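Local atomic coordinates of TOXN (Pectobacterium atrosepticum, PDB entry 2XDB), a protein that acts as the endoribonuclease toxin of a type III toxin-antitoxin system in antiviral defence, cleaving RNA within AAA(U/G) sequences and binding the antitoxin ToxI RNA. Residues K55-N60 against L66-L71. Numbering follows the deposited sequence.
Sequences KKWHNN and LSCFKL. With nucleotides of chain B.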
loop_
_atom_site.group_PDB
_atom_site.type_symbol
_atom_site.label_atom_id
_atom_site.label_comp_id
_atom_site.label_asym_id
_atom_site.label_seq_id
_atom_site.Cartn_x
_atom_site.Cartn_y
_atom_site.Cartn_z
ATOM N N LYS A 55 -0.800 4.486 14.461
ATOM C CA LYS A 55 -0.785 5.862 14.918
ATOM C C LYS A 55 -2.086 6.074 15.667
ATOM O O LYS A 55 -3.042 5.329 15.468
ATOM C CB LYS A 55 -0.688 6.819 13.736
ATOM C CG LYS A 55 0.709 6.922 13.170
ATOM C CD LYS A 55 0.699 6.883 11.653
ATOM C CE LYS A 55 2.097 6.631 11.078
ATOM N NZ LYS A 55 2.647 5.282 11.432
ATOM N N LYS A 56 -2.127 7.081 16.527
ATOM C CA LYS A 56 -3.298 7.321 17.361
ATOM C C LYS A 56 -4.591 7.490 16.551
ATOM O O LYS A 56 -5.611 6.876 16.871
ATOM C CB LYS A 56 -3.067 8.520 18.290
ATOM C CG LYS A 56 -2.649 9.802 17.570
ATOM C CD LYS A 56 -1.265 9.698 16.917
ATOM C CE LYS A 56 -1.101 10.755 15.835
ATOM N NZ LYS A 56 0.254 10.711 15.237
ATOM N N TRP A 57 -4.552 8.295 15.492
ATOM C CA TRP A 57 -5.774 8.566 14.728
ATOM C C TRP A 57 -6.446 7.334 14.117
ATOM O O TRP A 57 -7.619 7.384 13.764
ATOM C CB TRP A 57 -5.552 9.642 13.656
ATOM C CG TRP A 57 -4.608 9.275 12.556
ATOM C CD1 TRP A 57 -3.277 9.569 12.487
ATOM C CD2 TRP A 57 -4.924 8.570 11.348
ATOM N NE1 TRP A 57 -2.741 9.087 11.316
ATOM C CE2 TRP A 57 -3.731 8.467 10.598
ATOM C CE3 TRP A 57 -6.098 8.011 10.825
ATOM C CZ2 TRP A 57 -3.679 7.824 9.359
ATOM C CZ3 TRP A 57 -6.044 7.379 9.590
ATOM C CH2 TRP A 57 -4.844 7.290 8.874
ATOM N N HIS A 58 -5.711 6.231 14.001
ATOM C CA HIS A 58 -6.264 5.012 13.419
ATOM C C HIS A 58 -7.474 4.525 14.197
ATOM O O HIS A 58 -8.333 3.835 13.656
ATOM C CB HIS A 58 -5.216 3.896 13.358
ATOM C CG HIS A 58 -4.062 4.197 12.457
ATOM N ND1 HIS A 58 -2.879 3.490 12.500
ATOM C CD2 HIS A 58 -3.907 5.138 11.495
ATOM C CE1 HIS A 58 -2.042 3.985 11.606
ATOM N NE2 HIS A 58 -2.641 4.985 10.983
ATOM N N ASN A 59 -7.543 4.877 15.473
ATOM C CA ASN A 59 -8.648 4.426 16.299
ATOM C C ASN A 59 -10.010 4.825 15.736
ATOM O O ASN A 59 -11.021 4.206 16.054
ATOM C CB ASN A 59 -8.487 4.937 17.727
ATOM C CG ASN A 59 -7.310 4.300 18.438
ATOM O OD1 ASN A 59 -6.784 3.274 18.000
ATOM N ND2 ASN A 59 -6.891 4.904 19.547
ATOM N N ASN A 60 -10.025 5.844 14.882
ATOM C CA ASN A 60 -11.277 6.359 14.323
ATOM C C ASN A 60 -11.619 5.906 12.901
ATOM O O ASN A 60 -12.501 6.480 12.265
ATOM C CB ASN A 60 -11.284 7.884 14.368
ATOM C CG ASN A 60 -11.221 8.418 15.771
ATOM O OD1 ASN A 60 -10.647 9.478 16.017
ATOM N ND2 ASN A 60 -11.810 7.683 16.710
ATOM N N LEU A 66 -13.047 3.255 3.132
ATOM C CA LEU A 66 -12.456 3.049 1.817
ATOM C C LEU A 66 -10.978 3.475 1.768
ATOM O O LEU A 66 -10.220 2.994 0.929
ATOM C CB LEU A 66 -13.257 3.833 0.775
ATOM C CG LEU A 66 -13.968 3.009 -0.287
ATOM C CD1 LEU A 66 -13.729 1.543 -0.025
ATOM C CD2 LEU A 66 -15.442 3.323 -0.314
ATOM N N SER A 67 -10.581 4.374 2.663
ATOM C CA SER A 67 -9.229 4.922 2.671
ATOM C C SER A 67 -8.206 3.976 3.292
ATOM O O SER A 67 -7.040 3.944 2.905
ATOM C CB SER A 67 -9.220 6.226 3.458
ATOM O OG SER A 67 -10.340 7.009 3.105
ATOM N N CYS A 68 -8.660 3.206 4.265
ATOM C CA CYS A 68 -7.776 2.438 5.118
ATOM C C CYS A 68 -8.360 1.060 5.310
ATOM O O CYS A 68 -9.561 0.908 5.486
ATOM C CB CYS A 68 -7.675 3.114 6.497
ATOM S SG CYS A 68 -7.182 4.847 6.423
ATOM N N PHE A 69 -7.512 0.050 5.294
ATOM C CA PHE A 69 -7.928 -1.245 5.770
ATOM C C PHE A 69 -7.072 -1.596 6.983
ATOM O O PHE A 69 -5.862 -1.801 6.851
ATOM C CB PHE A 69 -7.790 -2.288 4.662
ATOM C CG PHE A 69 -8.203 -3.664 5.079
ATOM C CD1 PHE A 69 -9.539 -4.012 5.128
ATOM C CD2 PHE A 69 -7.257 -4.608 5.431
ATOM C CE1 PHE A 69 -9.925 -5.281 5.521
ATOM C CE2 PHE A 69 -7.635 -5.884 5.815
ATOM C CZ PHE A 69 -8.971 -6.221 5.863
ATOM N N LYS A 70 -7.687 -1.634 8.163
ATOM C CA LYS A 70 -6.954 -1.958 9.388
ATOM C C LYS A 70 -6.475 -3.417 9.434
ATOM O O LYS A 70 -7.184 -4.332 9.033
ATOM C CB LYS A 70 -7.821 -1.664 10.608
ATOM C CG LYS A 70 -7.661 -0.280 11.220
ATOM C CD LYS A 70 -8.590 -0.125 12.423
ATOM C CE LYS A 70 -8.038 0.829 13.475
ATOM N NZ LYS A 70 -8.992 1.021 14.617
ATOM N N LEU A 71 -5.268 -3.632 9.931
ATOM C CA LEU A 71 -4.721 -4.976 10.086
ATOM C C LEU A 71 -4.679 -5.374 11.557
ATOM O O LEU A 71 -4.360 -4.558 12.415
ATOM C CB LEU A 71 -3.294 -5.018 9.535
ATOM C CG LEU A 71 -3.095 -5.310 8.047
ATOM C CD1 LEU A 71 -4.351 -5.036 7.267
ATOM C CD2 LEU A 71 -1.925 -4.526 7.483
ATOM P P C B 4 -8.688 12.550 9.629
ATOM O OP1 C B 4 -8.356 13.506 8.545
ATOM O OP2 C B 4 -9.567 12.993 10.737
ATOM O "O5'" C B 4 -9.219 11.183 9.021
ATOM C "C5'" C B 4 -9.164 9.956 9.741
ATOM C "C4'" C B 4 -10.422 9.154 9.518
ATOM O "O4'" C B 4 -11.130 9.037 10.781
ATOM C "C3'" C B 4 -11.412 9.777 8.533
ATOM O "O3'" C B 4 -12.172 8.740 7.911
ATOM C "C2'" C B 4 -12.326 10.569 9.459
ATOM O "O2'" C B 4 -13.598 10.866 8.913
ATOM C "C1'" C B 4 -12.406 9.633 10.666
ATOM N N1 C B 4 -12.669 10.318 11.949
ATOM C C2 C B 4 -13.656 9.798 12.786
ATOM O O2 C B 4 -14.270 8.785 12.427
ATOM N N3 C B 4 -13.915 10.409 13.963
ATOM C C4 C B 4 -13.227 11.498 14.313
ATOM N N4 C B 4 -13.520 12.062 15.484
ATOM C C5 C B 4 -12.212 12.052 13.481
ATOM C C6 C B 4 -11.968 11.434 12.317
ATOM P P A B 5 -11.904 8.200 6.421
ATOM O OP1 A B 5 -11.860 6.723 6.553
ATOM O OP2 A B 5 -10.735 8.917 5.861
ATOM O "O5'" A B 5 -13.227 8.613 5.645
ATOM C "C5'" A B 5 -13.730 9.938 5.590
ATOM C "C4'" A B 5 -14.274 10.245 4.215
ATOM O "O4'" A B 5 -13.825 9.240 3.267
ATOM C "C3'" A B 5 -15.784 10.242 4.068
ATOM O "O3'" A B 5 -16.363 11.464 4.471
ATOM C "C2'" A B 5 -15.966 9.978 2.583
ATOM O "O2'" A B 5 -15.682 11.163 1.849
ATOM C "C1'" A B 5 -14.837 8.982 2.321
ATOM N N9 A B 5 -15.250 7.571 2.478
ATOM C C8 A B 5 -14.667 6.630 3.294
ATOM N N7 A B 5 -15.215 5.440 3.229
ATOM C C5 A B 5 -16.225 5.604 2.293
ATOM C C6 A B 5 -17.170 4.704 1.780
ATOM N N6 A B 5 -17.250 3.418 2.154
ATOM N N1 A B 5 -18.031 5.183 0.855
ATOM C C2 A B 5 -17.943 6.465 0.483
ATOM N N3 A B 5 -17.101 7.405 0.893
ATOM C C4 A B 5 -16.256 6.904 1.812
ATOM P P U B 3 -4.406 12.145 5.997
ATOM O OP1 U B 3 -4.108 10.729 5.675
ATOM O OP2 U B 3 -4.983 13.020 4.951
ATOM O "O5'" U B 3 -5.208 12.213 7.362
ATOM C "C5'" U B 3 -4.901 11.250 8.358
ATOM C "C4'" U B 3 -4.953 11.839 9.741
ATOM O "O4'" U B 3 -3.778 12.649 9.989
ATOM C "C3'" U B 3 -6.107 12.780 10.009
ATOM O "O3'" U B 3 -7.303 12.077 10.281
ATOM C "C2'" U B 3 -5.592 13.593 11.187
ATOM O "O2'" U B 3 -5.689 12.840 12.384
ATOM C "C1'" U B 3 -4.111 13.723 10.842
ATOM N N1 U B 3 -3.779 14.985 10.157
ATOM C C2 U B 3 -2.449 15.352 10.146
ATOM O O2 U B 3 -1.568 14.686 10.665
ATOM N N3 U B 3 -2.181 16.528 9.499
ATOM C C4 U B 3 -3.091 17.355 8.881
ATOM O O4 U B 3 -2.682 18.382 8.342
ATOM C C5 U B 3 -4.452 16.906 8.938
ATOM C C6 U B 3 -4.742 15.762 9.561
#
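Trp57, whose indole NE1 donates a hydrogen bond to a phosphate of the bound RNA, meets the sulfur of Cys68 at the rim of its six-membered ring. Cys68 SG lies 4.2 Å from Trp57 CH2, 84° off the ring normal as seen from the centroid of the six-membered ring, a sulfur-aromatic contact made at the edge. The rotation of the indole should be restrained by the NE1 bond. With CG between the backbone N and the carbonyl carbon (chi1 65°), the indole is placed with one face toward the His58 ring and the other toward the RNA: His58 CD2 sits 3.3 Å above the first, and C4' of U3 in chain B covers the opposite face at 3.6 Å.

This loop joins strand 45-52 to strand 69-73, the latter an outermost strand of the antiparallel sheet in a toxin placed in the SH3 clan, and here it illustrates how a loop folded against a sheet edge can present an aromatic surface to RNA. From the other segment Ser67 OG adds a weak hydrogen bond of 3.4 Å to OP2 of A5 in chain B, extending the RNA-binding surface onto residues leading into the edge strand, whose Phe69 pairs through its backbone with Ile84 of strand 80-91. Lys70 arrives by length: beyond CG its chain is extended, carrying the ammonium group from the strand to the short 3-10 turn of residues 56-59, where Lys70 CE and NZ both lie 3.0 Å from His58 O. Backbone bonds hold the turn itself, among them Asn59 N to Lys56 O at 3.1 Å.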